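Local coordinates for ORF131 protein (Ralstonia metallidurans, PDB 2WTP) that binds copper(II), changing conformation as it does so, and belongs to the heavy-metal resistance proteins of the CzcE family, at residues A60-D65 / V73-G78; A42-H47 / L105-P110; D53-S58 / G78-F83. All blocks are in the same frame, centred on the assembly; numbering follows the deposited sequence. Where two conformers were deposited one is given.

Contact 1: residues A60-D65 / V73-G78; sequences ASRIID and VNVDSG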
# COMPACT_ATOMS: atom_id res chain seq x y z
N ALA A 60 14.11 -1.59 -5.10
CA ALA A 60 12.78 -1.35 -4.52
C ALA A 60 12.84 -0.27 -3.46
O ALA A 60 13.78 -0.19 -2.67
CB ALA A 60 12.30 -2.67 -3.88
N SER A 61 11.74 0.49 -3.37
CA SER A 61 11.67 1.59 -2.42
C SER A 61 11.01 1.14 -1.11
O SER A 61 11.04 1.87 -0.13
CB SER A 61 10.88 2.78 -2.94
OG SER A 61 9.72 2.40 -3.58
N ARG A 62 10.42 -0.05 -1.06
CA ARG A 62 9.89 -0.62 0.19
C ARG A 62 9.73 -2.15 0.03
O ARG A 62 9.73 -2.60 -1.12
CB ARG A 62 8.57 -0.02 0.62
CG ARG A 62 7.47 -0.20 -0.46
CD ARG A 62 6.04 0.25 0.07
NE ARG A 62 5.16 0.44 -1.08
CZ ARG A 62 3.85 0.44 -0.96
NH1 ARG A 62 3.27 0.12 0.17
NH2 ARG A 62 3.15 0.76 -2.04
N ILE A 63 9.60 -2.85 1.14
CA ILE A 63 9.33 -4.32 1.09
C ILE A 63 8.00 -4.49 1.79
O ILE A 63 7.78 -4.01 2.96
CB ILE A 63 10.40 -5.07 1.88
CG1 ILE A 63 11.72 -4.90 1.23
CG2 ILE A 63 10.08 -6.55 1.90
CD1 ILE A 63 12.91 -5.44 2.08
N ILE A 64 7.03 -5.12 1.08
CA ILE A 64 5.68 -5.34 1.66
C ILE A 64 5.67 -6.82 2.09
O ILE A 64 5.94 -7.72 1.30
CB ILE A 64 4.62 -5.11 0.57
CG1 ILE A 64 4.55 -3.61 0.23
CG2 ILE A 64 3.23 -5.51 1.14
CD1 ILE A 64 3.57 -3.29 -0.86
N ASP A 65 5.37 -7.08 3.37
CA ASP A 65 5.21 -8.44 3.87
C ASP A 65 3.84 -9.00 3.39
O ASP A 65 2.80 -8.39 3.55
CB ASP A 65 5.22 -8.38 5.43
CG ASP A 65 5.57 -9.71 6.07
OD1 ASP A 65 5.90 -10.67 5.34
OD2 ASP A 65 5.51 -9.79 7.31
N VAL A 73 -3.03 -4.16 -1.58
CA VAL A 73 -2.06 -3.08 -1.31
C VAL A 73 -2.20 -2.07 -2.41
O VAL A 73 -2.72 -2.36 -3.47
CB VAL A 73 -0.61 -3.54 -1.30
CG1 VAL A 73 -0.36 -4.49 -0.13
CG2 VAL A 73 -0.25 -4.26 -2.56
N ASN A 74 -1.80 -0.82 -2.16
CA ASN A 74 -1.79 0.24 -3.18
C ASN A 74 -0.40 0.55 -3.63
O ASN A 74 0.45 0.77 -2.78
CB ASN A 74 -2.40 1.54 -2.59
CG ASN A 74 -3.85 1.49 -2.32
OD1 ASN A 74 -4.63 0.73 -2.84
ND2 ASN A 74 -4.28 2.36 -1.41
N VAL A 75 -0.19 0.58 -4.94
CA VAL A 75 1.13 1.01 -5.49
C VAL A 75 0.87 2.05 -6.53
O VAL A 75 -0.21 2.25 -7.09
CB VAL A 75 1.87 -0.18 -6.13
CG1 VAL A 75 2.04 -1.32 -5.05
CG2 VAL A 75 1.15 -0.74 -7.41
N ASP A 76 1.93 2.82 -6.79
CA ASP A 76 1.88 3.79 -7.86
C ASP A 76 2.35 3.18 -9.18
O ASP A 76 3.20 2.29 -9.24
CB ASP A 76 2.85 4.95 -7.54
CG ASP A 76 2.37 5.82 -6.38
OD1 ASP A 76 1.14 5.99 -6.20
OD2 ASP A 76 3.28 6.25 -5.61
N SER A 77 1.80 3.76 -10.24
CA SER A 77 2.41 3.47 -11.59
C SER A 77 3.91 3.76 -11.48
O SER A 77 4.34 4.82 -10.99
CB SER A 77 1.84 4.43 -12.60
OG SER A 77 0.56 4.00 -13.08
N GLY A 78 4.74 2.86 -12.01
CA GLY A 78 6.18 3.07 -11.99
C GLY A 78 6.90 2.72 -10.72
O GLY A 78 8.11 2.78 -10.66
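Arg62 and Ile64 reach across from one β-sheet to Val73, Asn74 and Val75 on another. Within this chain, strand 63-65 is an outermost strand of a four-stranded mixed sheet and strand 72-76 of a three-stranded one, a pairing of sheets consistent with the cupredoxin-like relatives of the family.

The polar part is a single hydrogen bond. Arg62 NH2 donates to the backbone carbonyl of Asn74, with NH2 and Asn74 O 2.8 Å apart and an N-H...O angle of 153°. The acceptor lies only 5° out of the guanidinium plane, and the donor lies in the carbonyl plane. An arginine suits the place because its chain, extended from CG to NE, spans the gap between the sheets. NE forms a salt bridge with Glu79, so a second partner helps fix the flat group, and on one face Ile64 CD1 rests above it, toward the rim.

The apolar part has two pieces. In one of the two conformers modelled for Val73, it meets Ile64 tip to tip, Val73 CG1 lying 3.9 Å from Ile64 CG2, which is anti to its own backbone N. Val75 crosses the arginine at about a right angle, its CG1 3.8 Å from Arg62 NH2. Asn74 offers only its backbone here; its side-chain ND2 turns away to hydrogen-bond Asn74 O of the second subunit.

Contact 2: residues A42-H47 / L105-P110; sequences AMAKRH and LGLLMP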
# COMPACT_ATOMS: atom_id res chain seq x y z
N ALA A 42 2.11 -20.01 -18.80
CA ALA A 42 2.58 -19.14 -19.87
C ALA A 42 1.60 -17.97 -20.13
O ALA A 42 2.02 -16.80 -20.30
CB ALA A 42 2.90 -19.99 -21.18
N MET A 43 0.29 -18.22 -20.04
CA MET A 43 -0.65 -17.15 -20.20
C MET A 43 -0.64 -16.21 -18.97
O MET A 43 -1.05 -15.05 -19.10
CB MET A 43 -2.06 -17.65 -20.51
CG MET A 43 -2.22 -18.22 -21.97
SD MET A 43 -2.06 -17.01 -23.36
CE MET A 43 -0.41 -17.44 -23.98
N ALA A 44 -0.39 -16.78 -17.78
CA ALA A 44 -0.30 -15.94 -16.58
C ALA A 44 0.87 -15.00 -16.78
O ALA A 44 0.77 -13.86 -16.36
CB ALA A 44 -0.09 -16.75 -15.31
N LYS A 45 1.97 -15.47 -17.37
CA LYS A 45 3.15 -14.57 -17.51
C LYS A 45 2.79 -13.51 -18.55
O LYS A 45 3.17 -12.36 -18.37
CB LYS A 45 4.40 -15.40 -17.92
CG LYS A 45 5.60 -14.52 -18.22
CD LYS A 45 6.66 -15.44 -18.86
CE LYS A 45 7.98 -14.74 -19.17
NZ LYS A 45 7.76 -13.67 -20.21
N ARG A 46 2.04 -13.82 -19.62
CA ARG A 46 1.63 -12.78 -20.55
C ARG A 46 0.77 -11.72 -19.87
O ARG A 46 0.94 -10.51 -20.02
CB ARG A 46 0.75 -13.27 -21.77
CG ARG A 46 1.46 -13.76 -22.93
CD ARG A 46 0.46 -14.09 -24.10
NE ARG A 46 -0.13 -12.90 -24.64
CZ ARG A 46 0.46 -12.04 -25.48
NH1 ARG A 46 1.73 -12.16 -25.93
NH2 ARG A 46 -0.23 -10.92 -25.79
N HIS A 47 -0.22 -12.19 -19.06
CA HIS A 47 -1.07 -11.26 -18.36
C HIS A 47 -0.25 -10.36 -17.44
O HIS A 47 -0.45 -9.16 -17.40
CB HIS A 47 -2.12 -12.07 -17.50
CG HIS A 47 -3.10 -11.22 -16.74
ND1 HIS A 47 -4.17 -10.58 -17.33
CD2 HIS A 47 -3.21 -10.95 -15.41
CE1 HIS A 47 -4.87 -9.93 -16.42
NE2 HIS A 47 -4.33 -10.17 -15.23
N LEU A 105 -1.55 -10.41 -7.26
CA LEU A 105 -0.10 -10.53 -7.10
C LEU A 105 0.31 -11.97 -7.47
O LEU A 105 1.47 -12.20 -7.83
CB LEU A 105 0.20 -10.28 -5.61
CG LEU A 105 1.71 -10.18 -5.23
CD1 LEU A 105 2.38 -9.01 -5.93
CD2 LEU A 105 1.86 -10.16 -3.66
N GLY A 106 -0.55 -12.96 -7.29
CA GLY A 106 -0.21 -14.36 -7.60
C GLY A 106 0.03 -14.60 -9.09
O GLY A 106 0.60 -15.66 -9.43
N LEU A 107 -0.41 -13.70 -9.94
CA LEU A 107 -0.14 -13.80 -11.38
C LEU A 107 1.18 -13.11 -11.71
O LEU A 107 1.89 -13.54 -12.61
CB LEU A 107 -1.27 -13.17 -12.22
CG LEU A 107 -2.53 -13.96 -11.88
CD1 LEU A 107 -3.71 -13.35 -12.73
CD2 LEU A 107 -2.44 -15.48 -12.25
N LEU A 108 1.53 -12.07 -10.98
CA LEU A 108 2.86 -11.44 -11.12
C LEU A 108 3.98 -12.30 -10.61
O LEU A 108 5.09 -12.33 -11.17
CB LEU A 108 2.94 -10.09 -10.37
CG LEU A 108 1.83 -9.08 -10.73
CD1 LEU A 108 2.15 -7.79 -10.04
CD2 LEU A 108 1.55 -8.93 -12.23
N MET A 109 3.77 -12.96 -9.46
CA MET A 109 4.87 -13.68 -8.78
C MET A 109 4.36 -15.03 -8.20
O MET A 109 4.13 -15.18 -6.99
CB MET A 109 5.61 -12.83 -7.78
CG MET A 109 4.76 -12.06 -6.88
SD MET A 109 5.84 -10.77 -6.03
CE MET A 109 6.29 -9.52 -7.21
N PRO A 110 4.07 -15.96 -9.11
CA PRO A 110 3.51 -17.24 -8.69
C PRO A 110 4.45 -18.03 -7.77
O PRO A 110 3.93 -18.86 -7.02
CB PRO A 110 3.30 -17.98 -10.02
CG PRO A 110 4.06 -17.27 -11.01
CD PRO A 110 4.20 -15.80 -10.56
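The imidazole of His47 meets Leu107 at a slant: the CD1 methyl comes neither squarely over a face nor in line with an edge, and lies 3.6 Å from ring carbon CD2. The neighbouring NE2 is a little farther from the same methyl, at 4.1 Å, so the methyl sits by the CD2-NE2 bond, nearer its carbon end. Tyr51 also meets this imidazole, the two ring planes standing at about 55°. A bound copper(II) ion lies about 2 Å from the His47 side chain, a coordination distance, so the histidine serves as a metal ligand as well as a packing surface. Its CG is anti to the backbone N (chi1 -179°), which carries the ring out from the helix toward Leu107.

The second apolar touch lies one helical turn back. Ala44 and His47, three positions apart, present neighbouring side chains to Leu107, and the two branches of the leucine divide them: CD1 goes to the histidine, while CD2 lies 4.1 Å from Ala44 CB. The small alanine suits the closest backbone approach, where its CA is 5.6 Å from that of Leu107. Leucine suits the other side because its forked end can meet two residues at once.

Segment 42-47 belongs to the longer helix 37-49, the first modelled, whereas 105-108 is a short helix that Met109 ends by leaving helical angles, its N still bonded to Leu105 O. Leu107 joins the two helices. Leu108 packs on Trp92 and Phe94 of strand 88-94 and, like His47, on Val103 of strand 101-104, while Leu105 and Met109 reach Phe83 of strand 80-85.

Contact 3: residues D53-S58 / G78-F83; sequences DPAGQS and GETVAF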
# COMPACT_ATOMS: atom_id res chain seq x y z
N ASP A 53 7.08 -5.20 -14.93
CA ASP A 53 8.27 -5.99 -15.22
C ASP A 53 8.90 -6.51 -13.95
O ASP A 53 8.97 -5.76 -12.95
CB ASP A 53 9.31 -5.05 -15.96
CG ASP A 53 8.75 -4.56 -17.31
OD1 ASP A 53 8.72 -5.47 -18.16
OD2 ASP A 53 8.40 -3.39 -17.44
N PRO A 54 9.46 -7.67 -13.93
CA PRO A 54 10.29 -8.10 -12.80
C PRO A 54 11.41 -7.13 -12.48
O PRO A 54 11.96 -6.42 -13.41
CB PRO A 54 10.91 -9.42 -13.28
CG PRO A 54 9.99 -9.89 -14.36
CD PRO A 54 9.38 -8.68 -14.99
N ALA A 55 11.71 -6.97 -11.19
CA ALA A 55 12.73 -6.04 -10.75
C ALA A 55 13.62 -6.69 -9.74
O ALA A 55 13.28 -7.74 -9.21
CB ALA A 55 12.00 -4.85 -10.02
N GLY A 56 14.77 -6.03 -9.50
CA GLY A 56 15.61 -6.48 -8.38
C GLY A 56 15.28 -5.80 -7.05
O GLY A 56 14.92 -4.61 -7.05
N GLN A 57 15.37 -6.55 -5.94
CA GLN A 57 15.19 -5.95 -4.65
C GLN A 57 16.04 -4.76 -4.36
O GLN A 57 15.56 -3.84 -3.62
CB GLN A 57 15.37 -7.06 -3.60
CG GLN A 57 15.24 -6.60 -2.17
CD GLN A 57 15.82 -7.61 -1.18
OE1 GLN A 57 16.09 -8.81 -1.52
NE2 GLN A 57 16.05 -7.11 0.06
N SER A 58 17.23 -4.68 -4.99
CA SER A 58 18.07 -3.53 -4.70
C SER A 58 17.55 -2.21 -5.25
O SER A 58 18.05 -1.15 -4.90
CB SER A 58 19.49 -3.82 -5.24
OG SER A 58 19.43 -3.85 -6.64
N GLY A 78 4.74 2.86 -12.01
CA GLY A 78 6.18 3.07 -11.99
C GLY A 78 6.90 2.72 -10.72
O GLY A 78 8.11 2.78 -10.66
N GLU A 79 6.14 2.44 -9.66
CA GLU A 79 6.84 2.12 -8.38
C GLU A 79 7.53 0.79 -8.41
O GLU A 79 6.98 -0.17 -9.06
CB GLU A 79 5.77 2.10 -7.28
CG GLU A 79 6.31 2.12 -5.79
CD GLU A 79 5.20 2.08 -4.70
OE1 GLU A 79 4.04 2.15 -5.02
OE2 GLU A 79 5.58 1.91 -3.52
N THR A 80 8.69 0.65 -7.79
CA THR A 80 9.38 -0.63 -7.70
C THR A 80 9.24 -1.07 -6.24
O THR A 80 9.67 -0.41 -5.31
CB THR A 80 10.87 -0.57 -8.07
OG1 THR A 80 10.96 -0.13 -9.44
CG2 THR A 80 11.50 -1.98 -7.97
N VAL A 81 8.59 -2.22 -6.05
CA VAL A 81 8.18 -2.73 -4.71
C VAL A 81 8.66 -4.12 -4.59
O VAL A 81 8.52 -4.94 -5.56
CB VAL A 81 6.61 -2.73 -4.61
CG1 VAL A 81 6.21 -3.23 -3.25
CG2 VAL A 81 6.06 -1.29 -4.80
N ALA A 82 9.20 -4.45 -3.43
CA ALA A 82 9.55 -5.85 -3.16
C ALA A 82 8.53 -6.45 -2.25
O ALA A 82 7.90 -5.74 -1.40
CB ALA A 82 10.97 -5.89 -2.50
N PHE A 83 8.21 -7.72 -2.52
CA PHE A 83 7.22 -8.42 -1.73
C PHE A 83 7.89 -9.59 -1.04
O PHE A 83 8.67 -10.32 -1.68
CB PHE A 83 6.13 -8.96 -2.66
CG PHE A 83 5.28 -7.86 -3.31
CD1 PHE A 83 4.15 -7.37 -2.68
CD2 PHE A 83 5.71 -7.25 -4.51
CE1 PHE A 83 3.36 -6.36 -3.32
CE2 PHE A 83 4.98 -6.24 -5.12
CZ PHE A 83 3.80 -5.78 -4.50
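Ala55, near the end of strand 52-55, and Gln57, in the 3-10 turn after it, lie over Thr80 and Ala82 of strand 80-85. Both strands belong to one four-stranded mixed β-sheet, yet they are not neighbours in it. Strand 88-94 runs between 52-55 and 80-85, antiparallel to both, so the outer two point the same way. The CA atoms of Ala55 and Thr80 are nevertheless only 7.1 Å apart, and those of Gln57 and Ala82 5.8 Å, too close for strands lying flat on either side of a third. The chain after strand 52-55 therefore folds over the sheet face.

Apolar touches join the two segments. At the nearest, Ala55 CB meets the methyl of Thr80, CB to CG2 3.6 Å; a chi1 of -61° sets OG1 beside the backbone N and CG2 anti to it, which aims the methyl at the alanine. Farther along, Gln57 CG comes 4.3 Å from Ala82 CB. The two alanines suit places where backbones come close, and glutamine suits an exposed position, with its methylenes against Ala82. Between them, Gly56 adds only a distant brush of its carbonyl against the Thr80 methyl.

Hydrogen bonding runs through the strand between. Ala55 pairs by its backbone with Ala91 and Val81 with Trp92, while the hydroxyl of Thr80 is bonded to that of Thr93. Threonine thus suits its place twice over, with a methyl against Ala55 and a hydroxyl paired with strand 88-94.

Alternation along strand 80-83 sends Val81 to the other sheet face, where it packs on Ile64. There Val81 CG1 also sits 3.6 Å above the plane of the Phe83 ring, offset toward its rim.

In the fold
Contacts 1 and 3 are close partners, their centres 8 Å apart, because strands 63-65 and 80-85 are neighbours in the same sheet: Ile64 N lies 2.7 Å from Ala82 O, a probable hydrogen bond. They also share Gly78. Contact 2 is centred about 15 Å from contact 3 and reaches it through Phe83, whose CD2 is 3.6 Å from Met109 CE. Contacts 1 and 2 do not touch; their centres lie 18 Å apart on opposite sides of the chain's centre. One copper(II) ion sits at His47 in contact 2; another lies about 10 Å from the Asn74 side chain of contact 1, with a magnesium ion about 8 Å from that side chain.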